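Local atomic coordinates of acetylxylan esterase A (Aspergillus awamori, PDB entry 5X6S), a protein that removes acetyl groups from the backbone of acetylated xylans, acting as a secreted serine esterase of carbohydrate esterase family 1. Residues Asp50-Tyr53 and Ala54-Glu58; Val99-Ile103 and Ser104-Ala108; Thr255-His259 and Thr260-His264; Ile21-Pro24 and Asn25-Ser29. All blocks are in the same frame, centred on the assembly; numbering follows the deposited sequence.

Overall arrangement
The chain has an alpha/beta-hydrolase fold built on a mixed sheet, and the four contacts sit at its turns and helices. Contact 4 comes first along the chain, where strand 18-23 ends. Contact 1 follows at the start of helix 53-60, contact 2 in the last turns of helix 91-106, and contact 3 in the loop before helix 265-272. Contact 4 touches both contact 1 and contact 2, about 11 and 12 Å between centres. Contact 1 also touches contact 3 through Ile263, so it links the strand end to the loop of the probable catalytic histidine. Contacts 2 and 3 lie on opposite sides of the chain's centre, about 32 Å apart between centres.

Contact 1 of 4, residues Asp50-Tyr53 and Ala54-Glu58; sequences DSPY and ATLSE
The aromatic side chain of Tyr53 sets off away from residues 54-58, although Tyr53 CB still touches Ala54 N at 3.3 Å. This is the first turn of helix 53-60 in the alpha/beta-hydrolase fold. The tyrosine side chain packs on Val64 and Tyr66 of strand 63-68, and its hydroxyl is hydrogen-bonded to Asp268. The five-membered ring of Pro52 instead meets Leu56, through two of its atoms. Pro52 CB lies 4.0 Å from Leu56 CD1, and Pro52 CG is almost as near to the same methyl. The two side chains run side by side and point the same way.

Two backbone bonds close the turn. Leu56 N donates to Pro52 O over 3.0 Å in a nearly straight bond, 166° at the hydrogen. Ser57 N donates to Tyr53 O over 2.8 Å, with more bend. Leu56 has its CG beside the backbone N (chi1 -66°), which places its CG and CD1 against the Pro52 carbonyl oxygen as well as the ring. That oxygen accepts the Leu56 N-H and is also flanked by Leu56 carbons.

The amides of Ala54 and Thr55 are joined to Ser51 through water. Water 2 donates to Ser51 O and accepts from Thr55 N at 3.0 Å. Water 1 accepts from Ala54 N and donates to Ser51 OG, which also has Tyr47 O as a partner. Further along, Ser57 turns its hydroxyl back over the helix backbone. Ser57 OG donates to Ala54 O at 2.8 Å.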
ATOM      1  N   ASP A  50      22.473   0.018  18.363  1.00 19.36           N
ATOM      2  CA  ASP A  50      21.755  -0.387  19.577  1.00 20.99           C
ATOM      3  C   ASP A  50      20.438  -1.105  19.268  1.00 21.43           C
ATOM      4  O   ASP A  50      19.432  -0.874  19.956  1.00 23.19           O
ATOM      5  CB  ASP A  50      21.379   0.888  20.381  1.00 22.97           C
ATOM      6  CG  ASP A  50      20.965   0.581  21.837  1.00 28.22           C
ATOM      7  OD1 ASP A  50      21.285  -0.516  22.351  1.00 29.93           O
ATOM      8  OD2 ASP A  50      20.303   1.464  22.449  1.00 32.55           O
ATOM      9  N   SER A  51      20.379  -1.913  18.203  1.00 18.70           N
ATOM     10  CA  SER A  51      19.174  -2.659  17.913  1.00 17.62           C
ATOM     11  C   SER A  51      19.638  -3.858  17.134  1.00 17.96           C
ATOM     12  O   SER A  51      20.728  -3.825  16.588  1.00 17.32           O
ATOM     13  CB  SER A  51      18.191  -1.828  17.090  1.00 17.39           C
ATOM     14  OG  SER A  51      18.743  -1.385  15.853  1.00 16.73           O
ATOM     15  N   PRO A  52      18.793  -4.894  17.061  1.00 17.64           N
ATOM     16  CA  PRO A  52      19.203  -6.104  16.360  1.00 17.15           C
ATOM     17  C   PRO A  52      18.907  -6.104  14.871  1.00 16.40           C
ATOM     18  O   PRO A  52      19.174  -7.119  14.233  1.00 16.85           O
ATOM     19  CB  PRO A  52      18.359  -7.196  17.057  1.00 17.13           C
ATOM     20  CG  PRO A  52      17.075  -6.485  17.429  1.00 16.66           C
ATOM     21  CD  PRO A  52      17.539  -5.089  17.839  1.00 17.22           C
ATOM     22  N   TYR A  53      18.346  -5.031  14.303  1.00 15.83           N
ATOM     23  CA  TYR A  53      17.777  -5.108  12.940  1.00 15.31           C
ATOM     24  C   TYR A  53      18.785  -5.340  11.831  1.00 15.08           C
ATOM     25  O   TYR A  53      18.491  -6.052  10.858  1.00 14.87           O
ATOM     26  CB  TYR A  53      16.879  -3.870  12.614  1.00 14.75           C
ATOM     27  CG  TYR A  53      15.775  -3.714  13.615  1.00 15.17           C
ATOM     28  CD1 TYR A  53      14.857  -4.721  13.794  1.00 14.88           C
ATOM     29  CD2 TYR A  53      15.751  -2.628  14.510  1.00 15.34           C
ATOM     30  CE1 TYR A  53      13.858  -4.640  14.782  1.00 16.83           C
ATOM     31  CE2 TYR A  53      14.789  -2.548  15.496  1.00 16.14           C
ATOM     32  CZ  TYR A  53      13.846  -3.551  15.619  1.00 15.45           C
ATOM     33  OH  TYR A  53      12.924  -3.490  16.595  1.00 15.54           O
ATOM     34  N   ALA A  54      19.958  -4.731  11.933  1.00 15.01           N
ATOM     35  CA  ALA A  54      21.018  -4.991  10.918  1.00 16.01           C
ATOM     36  C   ALA A  54      21.506  -6.433  10.950  1.00 16.31           C
ATOM     37  O   ALA A  54      21.708  -7.033   9.898  1.00 16.68           O
ATOM     38  CB  ALA A  54      22.212  -4.025  11.100  1.00 16.37           C
ATOM     39  N   THR A  55      21.655  -7.006  12.143  1.00 17.21           N
ATOM     40  CA  THR A  55      22.020  -8.403  12.295  1.00 17.29           C
ATOM     41  C   THR A  55      20.931  -9.277  11.646  1.00 16.48           C
ATOM     42  O   THR A  55      21.217 -10.180  10.862  1.00 17.03           O
ATOM     43  CB  THR A  55      22.232  -8.788  13.802  1.00 18.72           C
ATOM     44  OG1 THR A  55      23.368  -8.096  14.305  1.00 19.67           O
ATOM     45  CG2 THR A  55      22.452 -10.271  14.002  1.00 20.39           C
ATOM     46  N   LEU A  56      19.677  -8.983  11.970  1.00 16.96           N
ATOM     47  CA  LEU A  56      18.536  -9.723  11.392  1.00 16.56           C
ATOM     48  C   LEU A  56      18.384  -9.551   9.857  1.00 16.44           C
ATOM     49  O   LEU A  56      17.957 -10.500   9.154  1.00 16.44           O
ATOM     50  CB  LEU A  56      17.258  -9.367  12.137  1.00 16.53           C
ATOM     51  CG  LEU A  56      17.165  -9.800  13.617  1.00 18.28           C
ATOM     52  CD1 LEU A  56      16.087  -9.030  14.357  1.00 18.38           C
ATOM     53  CD2 LEU A  56      16.949 -11.321  13.754  1.00 19.12           C
ATOM     54  N   SER A  57      18.733  -8.380   9.334  1.00 16.14           N
ATOM     55  CA  SER A  57      18.697  -8.121   7.876  1.00 16.27           C
ATOM     56  C   SER A  57      19.638  -9.059   7.126  1.00 16.97           C
ATOM     57  O   SER A  57      19.410  -9.409   6.004  1.00 18.04           O
ATOM     58  CB  SER A  57      19.063  -6.679   7.559  1.00 16.40           C
ATOM     59  OG  SER A  57      20.448  -6.484   7.509  1.00 19.09           O
ATOM     60  N   GLU A  58      20.702  -9.490   7.786  1.00 17.65           N
ATOM     61  CA  GLU A  58      21.595 -10.462   7.186  1.00 17.40           C
ATOM     62  C   GLU A  58      21.007 -11.869   7.162  1.00 17.05           C
ATOM     63  O   GLU A  58      21.440 -12.696   6.368  1.00 17.83           O
ATOM     64  CB  GLU A  58      22.966 -10.443   7.867  1.00 17.38           C
ATOM     65  CG  GLU A  58      23.737  -9.127   7.643  1.00 17.88           C
ATOM     66  CD  GLU A  58      24.260  -8.908   6.232  1.00 18.27           C
ATOM     67  OE1 GLU A  58      24.072  -9.777   5.338  1.00 20.47           O
ATOM     68  OE2 GLU A  58      24.842  -7.827   5.999  1.00 18.00           O
TER
HETATM   69  O   HOH W   1      20.328  -2.354  13.896  1.00 15.21           O
HETATM   70  O   HOH W   2      22.065  -5.193  14.515  1.00 16.25           O

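Contact 2 of 4, residues Val99-Ile103 and Ser104-Ala108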
ATOM      1  N   VAL A  99      11.128   5.963   2.862  1.00 14.50           N
ATOM      2  CA  VAL A  99      10.536   4.712   2.462  1.00 15.07           C
ATOM      3  C   VAL A  99      10.400   4.599   0.955  1.00 15.04           C
ATOM      4  O   VAL A  99      10.862   3.621   0.339  1.00 13.69           O
ATOM      5  CB  VAL A  99       9.211   4.432   3.226  1.00 14.63           C
ATOM      6  CG1 VAL A  99       8.411   3.298   2.563  1.00 14.54           C
ATOM      7  CG2 VAL A  99       9.522   4.110   4.648  1.00 15.36           C
ATOM      8  N   THR A 100       9.740   5.585   0.341  1.00 15.69           N
ATOM      9  CA  THR A 100       9.425   5.468  -1.062  1.00 16.68           C
ATOM     10  C   THR A 100      10.685   5.512  -1.912  1.00 15.97           C
ATOM     11  O   THR A 100      10.757   4.807  -2.930  1.00 16.44           O
ATOM     12  CB  THR A 100       8.409   6.527  -1.509  1.00 17.02           C
ATOM     13  OG1 THR A 100       9.000   7.827  -1.366  1.00 17.38           O
ATOM     14  CG2 THR A 100       7.068   6.389  -0.696  1.00 16.35           C
ATOM     15  N   TRP A 101      11.681   6.290  -1.481  1.00 14.67           N
ATOM     16  CA  TRP A 101      12.985   6.375  -2.165  1.00 15.97           C
ATOM     17  C   TRP A 101      13.648   4.994  -2.162  1.00 16.49           C
ATOM     18  O   TRP A 101      14.161   4.548  -3.193  1.00 16.31           O
ATOM     19  CB  TRP A 101      13.922   7.376  -1.494  1.00 15.79           C
ATOM     20  CG  TRP A 101      15.243   7.553  -2.185  1.00 18.34           C
ATOM     21  CD1 TRP A 101      15.541   8.402  -3.240  1.00 18.64           C
ATOM     22  CD2 TRP A 101      16.420   6.803  -1.939  1.00 17.59           C
ATOM     23  NE1 TRP A 101      16.839   8.244  -3.615  1.00 19.86           N
ATOM     24  CE2 TRP A 101      17.414   7.277  -2.833  1.00 19.98           C
ATOM     25  CE3 TRP A 101      16.745   5.787  -1.039  1.00 18.23           C
ATOM     26  CZ2 TRP A 101      18.704   6.759  -2.845  1.00 20.53           C
ATOM     27  CZ3 TRP A 101      18.014   5.298  -1.037  1.00 20.69           C
ATOM     28  CH2 TRP A 101      18.982   5.766  -1.957  1.00 20.66           C
ATOM     29  N   THR A 102      13.608   4.324  -1.011  1.00 15.30           N
ATOM     30  CA  THR A 102      14.263   3.042  -0.834  1.00 15.79           C
ATOM     31  C   THR A 102      13.534   1.950  -1.657  1.00 16.44           C
ATOM     32  O   THR A 102      14.203   1.089  -2.294  1.00 17.59           O
ATOM     33  CB  THR A 102      14.296   2.644   0.659  1.00 15.49           C
ATOM     34  OG1 THR A 102      14.990   3.662   1.404  1.00 15.30           O
ATOM     35  CG2 THR A 102      14.973   1.278   0.882  1.00 15.23           C
ATOM     36  N   ILE A 103      12.198   2.007  -1.679  1.00 15.93           N
ATOM     37  CA  ILE A 103      11.414   1.055  -2.500  1.00 17.12           C
ATOM     38  C   ILE A 103      11.907   1.114  -3.932  1.00 17.95           C
ATOM     39  O   ILE A 103      12.271   0.063  -4.548  1.00 19.28           O
ATOM     40  CB  ILE A 103       9.897   1.284  -2.439  1.00 16.61           C
ATOM     41  CG1 ILE A 103       9.365   0.899  -1.031  1.00 17.90           C
ATOM     42  CG2 ILE A 103       9.204   0.433  -3.537  1.00 17.82           C
ATOM     43  CD1 ILE A 103       7.960   1.409  -0.724  1.00 18.07           C
ATOM     44  N   SER A 104      11.930   2.314  -4.492  1.00 18.25           N
ATOM     45  CA  SER A 104      12.370   2.437  -5.880  1.00 18.55           C
ATOM     46  C   SER A 104      13.847   2.150  -6.091  1.00 19.30           C
ATOM     47  O   SER A 104      14.219   1.428  -7.033  1.00 20.17           O
ATOM     48  CB  SER A 104      12.015   3.809  -6.422  1.00 20.00           C
ATOM     49  OG  SER A 104      12.488   3.910  -7.747  1.00 20.66           O
ATOM     50  N   LYS A 105      14.717   2.688  -5.246  1.00 18.89           N
ATOM     51  CA  LYS A 105      16.153   2.542  -5.481  1.00 22.00           C
ATOM     52  C   LYS A 105      16.599   1.071  -5.435  1.00 21.81           C
ATOM     53  O   LYS A 105      17.445   0.635  -6.254  1.00 19.71           O
ATOM     54  CB  LYS A 105      16.986   3.393  -4.536  1.00 22.75           C
ATOM     55  CG  LYS A 105      18.499   3.165  -4.631  1.00 28.39           C
ATOM     56  CD  LYS A 105      19.172   4.064  -5.674  1.00 30.77           C
ATOM     57  CE  LYS A 105      20.709   3.860  -5.688  1.00 35.34           C
ATOM     58  NZ  LYS A 105      21.372   4.329  -4.423  1.00 41.21           N
ATOM     59  N   TYR A 106      16.011   0.297  -4.513  1.00 19.68           N
ATOM     60  CA  TYR A 106      16.451  -1.084  -4.321  1.00 21.59           C
ATOM     61  C   TYR A 106      15.488  -2.140  -4.815  1.00 20.89           C
ATOM     62  O   TYR A 106      15.722  -3.286  -4.623  1.00 22.24           O
ATOM     63  CB  TYR A 106      16.838  -1.334  -2.855  1.00 20.26           C
ATOM     64  CG  TYR A 106      18.042  -0.545  -2.445  1.00 22.02           C
ATOM     65  CD1 TYR A 106      17.925   0.715  -1.955  1.00 22.10           C
ATOM     66  CD2 TYR A 106      19.346  -1.084  -2.578  1.00 20.70           C
ATOM     67  CE1 TYR A 106      19.065   1.460  -1.597  1.00 23.77           C
ATOM     68  CE2 TYR A 106      20.485  -0.347  -2.232  1.00 21.36           C
ATOM     69  CZ  TYR A 106      20.337   0.914  -1.750  1.00 23.93           C
ATOM     70  OH  TYR A 106      21.436   1.639  -1.387  1.00 27.11           O
ATOM     71  N   GLY A 107      14.409  -1.756  -5.465  1.00 20.50           N
ATOM     72  CA  GLY A 107      13.425  -2.721  -5.889  1.00 20.33           C
ATOM     73  C   GLY A 107      12.878  -3.456  -4.689  1.00 20.17           C
ATOM     74  O   GLY A 107      12.602  -4.645  -4.752  1.00 22.00           O
ATOM     75  N   ALA A 108      12.669  -2.752  -3.581  1.00 20.04           N
ATOM     76  CA  ALA A 108      12.098  -3.364  -2.382  1.00 18.60           C
ATOM     77  C   ALA A 108      10.629  -3.674  -2.541  1.00 19.55           C
ATOM     78  O   ALA A 108       9.947  -3.052  -3.333  1.00 20.21           O
ATOM     79  CB  ALA A 108      12.317  -2.464  -1.171  1.00 17.59           C
TER
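Lys105 lies along Trp101, one helical turn further on, and the aliphatic part of its side chain covers one face of the indole. The CH-pi contact is direct: Lys105 CB sits 4.0 Å from the centroid of the six-membered ring of Trp101, only 6° off the normal. Bends at chi2 and chi4 keep the lysine chain near the ring, so that Lys105 NZ ends 3.7 Å from Trp101 CH2.

Apolar contacts continue round the helix. Trp101 CZ3 meets Tyr106 CE1 at 4.0 Å, at an oblique angle. Thr102 CG2 touches Tyr106 CD1.

The backbone carries the helical bonds. Ser104 N, Lys105 N and Tyr106 N each donate to the carbonyl four residues back, the shortest being Lys105 N to Trp101 O at 2.8 Å. Thr102 O, which accepts Tyr106 N, also lies at the edge of the tyrosine ring, in its plane. Gly107 then leaves helical geometry with phi 60°. Ala108 N reaches five residues back to Ile103 O, 3.0 Å away, in the carbonyl plane and on a lone pair.

Outside the segments, Thr102 and Ile103 pack on Ile33, while Thr100, Trp101, Ile103 and Ser104 pack on the second subunit of the crystal assembly. The bond five residues back and the positive-phi glycine are as in a Schellman motif, here closing a helix that flanks the alpha/beta-hydrolase sheet.

Contact 3 of 4, residues Thr255-His259 and Thr260-His264; sequences TGVGH and TVPIH
Val257 meets Val261 and Pro262 through one methyl. Its CG1 stands anti to the backbone N (chi1 178°) and reaches across the bend of the loop. There Val257 CG1 lies 3.9 Å from Val261 CA and also touches Val261 CG2. Pro262 CD is 4.0 Å from the same Val257 CG1. Tyr240 of strand 240-246 packs on all three residues, so the small apolar cluster rests on the sheet.

Gly258 adds a backbone contact. Its carbonyl oxygen comes 3.3 Å from Thr260 C as the chain turns.

His259 follows, joined to Thr260 by a cis peptide bond that draws His259 CA and Thr260 CA to 3.0 Å. The threonine methyl sits over one face of the imidazole. Thr260 CG2 is 3.6 Å from the centroid of the His259 ring and 7° off its normal, a CH-pi contact above the ring centre. This puts an apolar lid on that face of the ring. In an alpha/beta hydrolase this loop, after one of the last strands of the sheet, carries the catalytic histidine. His259 fits that role: NE2 is hydrogen-bonded to Ser119 OG, the active-site serine by similarity, and ND1 to Asp202 OD2. The three probably form the charge-relay triad.

Beyond the methyl, the loop runs through Val261 and Pro262 to His264, at the N-cap position of helix 265-272. Pro262 O lies at the edge of the His264 ring, close to its plane. His264 ND1 donates to Pro262 O over 2.8 Å, bent to 136°, and His264 NE2 is hydrogen-bonded to Gln237.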
ATOM      1  N   THR A 255       5.256  -6.758  32.949  1.00 25.07           N
ATOM      2  CA  THR A 255       5.263  -6.473  34.374  1.00 26.10           C
ATOM      3  C   THR A 255       6.669  -6.482  34.945  1.00 24.02           C
ATOM      4  O   THR A 255       7.456  -7.415  34.694  1.00 23.45           O
ATOM      5  CB  THR A 255       4.346  -7.477  35.149  1.00 26.18           C
ATOM      6  OG1 THR A 255       3.016  -7.360  34.646  1.00 27.87           O
ATOM      7  CG2 THR A 255       4.365  -7.213  36.654  1.00 28.15           C
ATOM      8  N   GLY A 256       6.971  -5.414  35.678  1.00 23.96           N
ATOM      9  CA  GLY A 256       8.263  -5.192  36.307  1.00 25.34           C
ATOM     10  C   GLY A 256       9.318  -4.537  35.438  1.00 25.89           C
ATOM     11  O   GLY A 256      10.453  -4.374  35.870  1.00 24.53           O
ATOM     12  N   VAL A 257       8.945  -4.173  34.200  1.00 25.02           N
ATOM     13  CA  VAL A 257       9.862  -3.513  33.250  1.00 23.41           C
ATOM     14  C   VAL A 257       9.519  -2.022  33.157  1.00 24.96           C
ATOM     15  O   VAL A 257       8.331  -1.616  33.171  1.00 26.04           O
ATOM     16  CB  VAL A 257       9.803  -4.206  31.842  1.00 25.12           C
ATOM     17  CG1 VAL A 257      10.703  -3.520  30.796  1.00 23.47           C
ATOM     18  CG2 VAL A 257      10.132  -5.687  31.946  1.00 24.51           C
ATOM     19  N   GLY A 258      10.553  -1.200  33.140  1.00 23.93           N
ATOM     20  CA  GLY A 258      10.403   0.234  33.001  1.00 26.73           C
ATOM     21  C   GLY A 258      10.599   0.749  31.567  1.00 25.02           C
ATOM     22  O   GLY A 258      10.174   0.112  30.588  1.00 23.86           O
ATOM     23  N   HIS A 259      11.207   1.911  31.486  1.00 24.34           N
ATOM     24  CA  HIS A 259      11.445   2.587  30.218  1.00 25.76           C
ATOM     25  C   HIS A 259      12.813   2.233  29.691  1.00 24.89           C
ATOM     26  O   HIS A 259      13.796   2.562  30.339  1.00 24.60           O
ATOM     27  CB  HIS A 259      11.352   4.105  30.414  1.00 25.76           C
ATOM     28  CG  HIS A 259      11.094   4.856  29.145  1.00 26.36           C
ATOM     29  ND1 HIS A 259       9.890   4.806  28.476  1.00 24.90           N
ATOM     30  CD2 HIS A 259      11.903   5.653  28.407  1.00 26.78           C
ATOM     31  CE1 HIS A 259       9.965   5.550  27.382  1.00 26.54           C
ATOM     32  NE2 HIS A 259      11.168   6.086  27.328  1.00 26.64           N
ATOM     33  N   THR A 260      12.928   1.551  28.551  1.00 23.74           N
ATOM     34  CA  THR A 260      11.842   1.016  27.722  1.00 23.63           C
ATOM     35  C   THR A 260      11.813  -0.515  27.843  1.00 23.09           C
ATOM     36  O   THR A 260      12.689  -1.133  28.463  1.00 22.78           O
ATOM     37  CB  THR A 260      12.120   1.323  26.215  1.00 24.17           C
ATOM     38  OG1 THR A 260      13.405   0.806  25.871  1.00 22.81           O
ATOM     39  CG2 THR A 260      12.115   2.801  25.929  1.00 22.72           C
ATOM     40  N   VAL A 261      10.807  -1.126  27.246  1.00 21.13           N
ATOM     41  CA  VAL A 261      10.782  -2.551  27.047  1.00 20.72           C
ATOM     42  C   VAL A 261      11.885  -2.852  26.017  1.00 20.54           C
ATOM     43  O   VAL A 261      11.890  -2.265  24.922  1.00 19.76           O
ATOM     44  CB  VAL A 261       9.428  -3.049  26.492  1.00 20.22           C
ATOM     45  CG1 VAL A 261       9.494  -4.538  26.150  1.00 19.85           C
ATOM     46  CG2 VAL A 261       8.261  -2.770  27.467  1.00 20.45           C
ATOM     47  N   PRO A 262      12.821  -3.740  26.367  1.00 20.97           N
ATOM     48  CA  PRO A 262      13.924  -4.046  25.414  1.00 21.14           C
ATOM     49  C   PRO A 262      13.357  -4.626  24.127  1.00 21.66           C
ATOM     50  O   PRO A 262      12.378  -5.335  24.171  1.00 21.14           O
ATOM     51  CB  PRO A 262      14.744  -5.152  26.113  1.00 21.47           C
ATOM     52  CG  PRO A 262      14.082  -5.413  27.444  1.00 23.28           C
ATOM     53  CD  PRO A 262      12.915  -4.484  27.642  1.00 21.44           C
ATOM     54  N   ILE A 263      14.008  -4.359  22.998  1.00 19.93           N
ATOM     55  CA  ILE A 263      13.561  -4.853  21.726  1.00 19.62           C
ATOM     56  C   ILE A 263      13.640  -6.376  21.693  1.00 20.98           C
ATOM     57  O   ILE A 263      14.646  -6.973  22.086  1.00 20.97           O
ATOM     58  CB  ILE A 263      14.485  -4.317  20.598  1.00 19.53           C
ATOM     59  CG1 ILE A 263      14.397  -2.808  20.474  1.00 19.15           C
ATOM     60  CG2 ILE A 263      14.147  -4.986  19.270  1.00 19.91           C
ATOM     61  CD1 ILE A 263      15.494  -2.213  19.608  1.00 18.96           C
ATOM     62  N   HIS A 264      12.579  -7.027  21.225  1.00 21.01           N
ATOM     63  CA  HIS A 264      12.570  -8.441  21.043  1.00 19.97           C
ATOM     64  C   HIS A 264      12.661  -8.654  19.528  1.00 20.95           C
ATOM     65  O   HIS A 264      11.651  -8.861  18.851  1.00 20.78           O
ATOM     66  CB  HIS A 264      11.297  -9.084  21.613  1.00 20.12           C
ATOM     67  CG  HIS A 264      11.230  -9.079  23.111  1.00 18.67           C
ATOM     68  ND1 HIS A 264      11.387  -7.938  23.868  1.00 20.82           N
ATOM     69  CD2 HIS A 264      11.064 -10.094  23.991  1.00 20.04           C
ATOM     70  CE1 HIS A 264      11.308  -8.247  25.152  1.00 21.46           C
ATOM     71  NE2 HIS A 264      11.104  -9.550  25.249  1.00 21.01           N
TER

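Contact 4 of 4, residues Ile21-Pro24 and Asn25-Ser29; sequences IYVP and NNLAS
Leu27 folds back over Val23 and Pro24, where strand 18-23 gives way to a turn. The turn is an inverse gamma turn centred on Asn26, placed just after this strand of the alpha/beta-hydrolase sheet. The leucine methyls do most of the touching. Leu27 CD1 lies 4.0 Å from Pro24 CD, and the proline and leucine side chains cross at about a right angle. Both Leu27 methyls meet the same valine branch: CD1 and CD2 are each 4.1 Å from Val23 CG1. That branch is anti to the backbone N of Val23 (chi1 -176°), which turns it toward the leucine.

The inner carbons of Leu27 complete the fit. Leu27 CB sits 3.6 Å from Pro24 O, and Leu27 CA is 4.0 Å from Pro24 CG. The proline is therefore met at its ring and at its carbonyl by one residue.

Next come the neighbours that hold these groups. Leu27 also packs on Ile63 of strand 63-68, and Pro24 on Ser57 and Glu58 of helix 53-60. The strand part is tied by backbone bonds, Tyr22 with Val64 and Val23 with Gly2. Ala28 is paired in the same way with Gly61.

Glu58 grips the start of the turn with both carboxylate oxygens. Its OE2 is hydrogen-bonded to Asn25 N and to the hydroxyl of Tyr22, and its OE1 to Asn26 N. Within the turn, Leu27 N donates to Asn25 O in a weak bond of 3.0 Å.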
ATOM      1  N   ILE A  21      20.709   4.200   5.888  1.00 17.21           N
ATOM      2  CA  ILE A  21      20.239   2.842   5.602  1.00 17.71           C
ATOM      3  C   ILE A  21      21.295   1.777   5.771  1.00 16.79           C
ATOM      4  O   ILE A  21      22.485   1.993   5.478  1.00 16.97           O
ATOM      5  CB  ILE A  21      19.629   2.704   4.195  1.00 18.15           C
ATOM      6  CG1 ILE A  21      20.652   2.995   3.102  1.00 19.44           C
ATOM      7  CG2 ILE A  21      18.499   3.678   4.037  1.00 19.82           C
ATOM      8  CD1 ILE A  21      20.075   2.665   1.705  1.00 21.27           C
ATOM      9  N   TYR A  22      20.880   0.623   6.283  1.00 16.36           N
ATOM     10  CA  TYR A  22      21.728  -0.536   6.271  1.00 16.65           C
ATOM     11  C   TYR A  22      21.252  -1.460   5.170  1.00 17.08           C
ATOM     12  O   TYR A  22      20.145  -2.003   5.238  1.00 15.42           O
ATOM     13  CB  TYR A  22      21.769  -1.283   7.598  1.00 16.20           C
ATOM     14  CG  TYR A  22      22.730  -2.457   7.563  1.00 15.75           C
ATOM     15  CD1 TYR A  22      24.095  -2.283   7.795  1.00 16.45           C
ATOM     16  CD2 TYR A  22      22.292  -3.734   7.301  1.00 16.52           C
ATOM     17  CE1 TYR A  22      24.993  -3.386   7.723  1.00 17.62           C
ATOM     18  CE2 TYR A  22      23.155  -4.818   7.257  1.00 15.65           C
ATOM     19  CZ  TYR A  22      24.522  -4.633   7.474  1.00 17.72           C
ATOM     20  OH  TYR A  22      25.374  -5.723   7.437  1.00 17.61           O
ATOM     21  N   VAL A  23      22.137  -1.685   4.198  1.00 17.54           N
ATOM     22  CA  VAL A  23      21.870  -2.637   3.120  1.00 19.51           C
ATOM     23  C   VAL A  23      22.717  -3.895   3.372  1.00 20.20           C
ATOM     24  O   VAL A  23      23.949  -3.815   3.333  1.00 20.25           O
ATOM     25  CB  VAL A  23      22.191  -2.049   1.721  1.00 20.56           C
ATOM     26  CG1 VAL A  23      21.803  -3.034   0.632  1.00 22.11           C
ATOM     27  CG2 VAL A  23      21.445  -0.735   1.487  1.00 20.35           C
ATOM     28  N   PRO A  24      22.074  -5.028   3.696  1.00 19.18           N
ATOM     29  CA  PRO A  24      22.890  -6.176   4.057  1.00 19.70           C
ATOM     30  C   PRO A  24      23.651  -6.787   2.876  1.00 21.19           C
ATOM     31  O   PRO A  24      23.280  -6.602   1.725  1.00 19.43           O
ATOM     32  CB  PRO A  24      21.870  -7.175   4.576  1.00 20.04           C
ATOM     33  CG  PRO A  24      20.585  -6.833   3.866  1.00 19.16           C
ATOM     34  CD  PRO A  24      20.638  -5.326   3.755  1.00 18.27           C
ATOM     35  N   ASN A  25      24.728  -7.469   3.194  1.00 21.88           N
ATOM     36  CA  ASN A  25      25.382  -8.351   2.239  1.00 25.50           C
ATOM     37  C   ASN A  25      24.459  -9.399   1.662  1.00 23.96           C
ATOM     38  O   ASN A  25      24.421  -9.543   0.463  1.00 24.78           O
ATOM     39  CB  ASN A  25      26.592  -8.993   2.902  1.00 27.51           C
ATOM     40  CG  ASN A  25      27.698  -7.994   3.069  1.00 34.15           C
ATOM     41  OD1 ASN A  25      27.908  -7.119   2.179  1.00 41.63           O
ATOM     42  ND2 ASN A  25      28.417  -8.069   4.189  1.00 38.33           N
ATOM     43  N   ASN A  26      23.707 -10.094   2.514  1.00 22.81           N
ATOM     44  CA  ASN A  26      22.755 -11.128   2.118  1.00 22.16           C
ATOM     45  C   ASN A  26      21.406 -10.467   1.718  1.00 22.40           C
ATOM     46  O   ASN A  26      20.356 -10.840   2.193  1.00 22.11           O
ATOM     47  CB  ASN A  26      22.591 -12.169   3.261  1.00 23.30           C
ATOM     48  CG  ASN A  26      21.817 -13.452   2.826  1.00 25.33           C
ATOM     49  OD1 ASN A  26      21.879 -13.843   1.648  1.00 25.25           O
ATOM     50  ND2 ASN A  26      21.135 -14.153   3.807  1.00 20.66           N
ATOM     51  N   LEU A  27      21.468  -9.492   0.846  1.00 21.50           N
ATOM     52  CA  LEU A  27      20.271  -8.790   0.386  1.00 23.38           C
ATOM     53  C   LEU A  27      19.342  -9.751  -0.374  1.00 23.09           C
ATOM     54  O   LEU A  27      19.799 -10.487  -1.259  1.00 22.94           O
ATOM     55  CB  LEU A  27      20.678  -7.623  -0.492  1.00 22.29           C
ATOM     56  CG  LEU A  27      19.584  -6.663  -0.975  1.00 23.64           C
ATOM     57  CD1 LEU A  27      18.979  -5.908   0.191  1.00 23.52           C
ATOM     58  CD2 LEU A  27      20.172  -5.718  -2.022  1.00 23.46           C
ATOM     59  N   ALA A  28      18.067  -9.790   0.010  1.00 21.47           N
ATOM     60  CA  ALA A  28      17.034 -10.541  -0.727  1.00 20.87           C
ATOM     61  C   ALA A  28      16.817  -9.991  -2.131  1.00 21.26           C
ATOM     62  O   ALA A  28      17.079  -8.820  -2.391  1.00 20.21           O
ATOM     63  CB  ALA A  28      15.720 -10.555  -0.002  1.00 21.09           C
ATOM     64  N   SER A  29      16.365 -10.858  -3.039  1.00 22.42           N
ATOM     65  CA  SER A  29      16.038 -10.455  -4.415  1.00 23.48           C
ATOM     66  C   SER A  29      14.998  -9.335  -4.442  1.00 22.05           C
ATOM     67  O   SER A  29      15.056  -8.418  -5.279  1.00 22.10           O
ATOM     68  CB  SER A  29      15.469 -11.664  -5.195  1.00 25.26           C
ATOM     69  OG  SER A  29      16.550 -12.540  -5.530  1.00 33.01           O
TER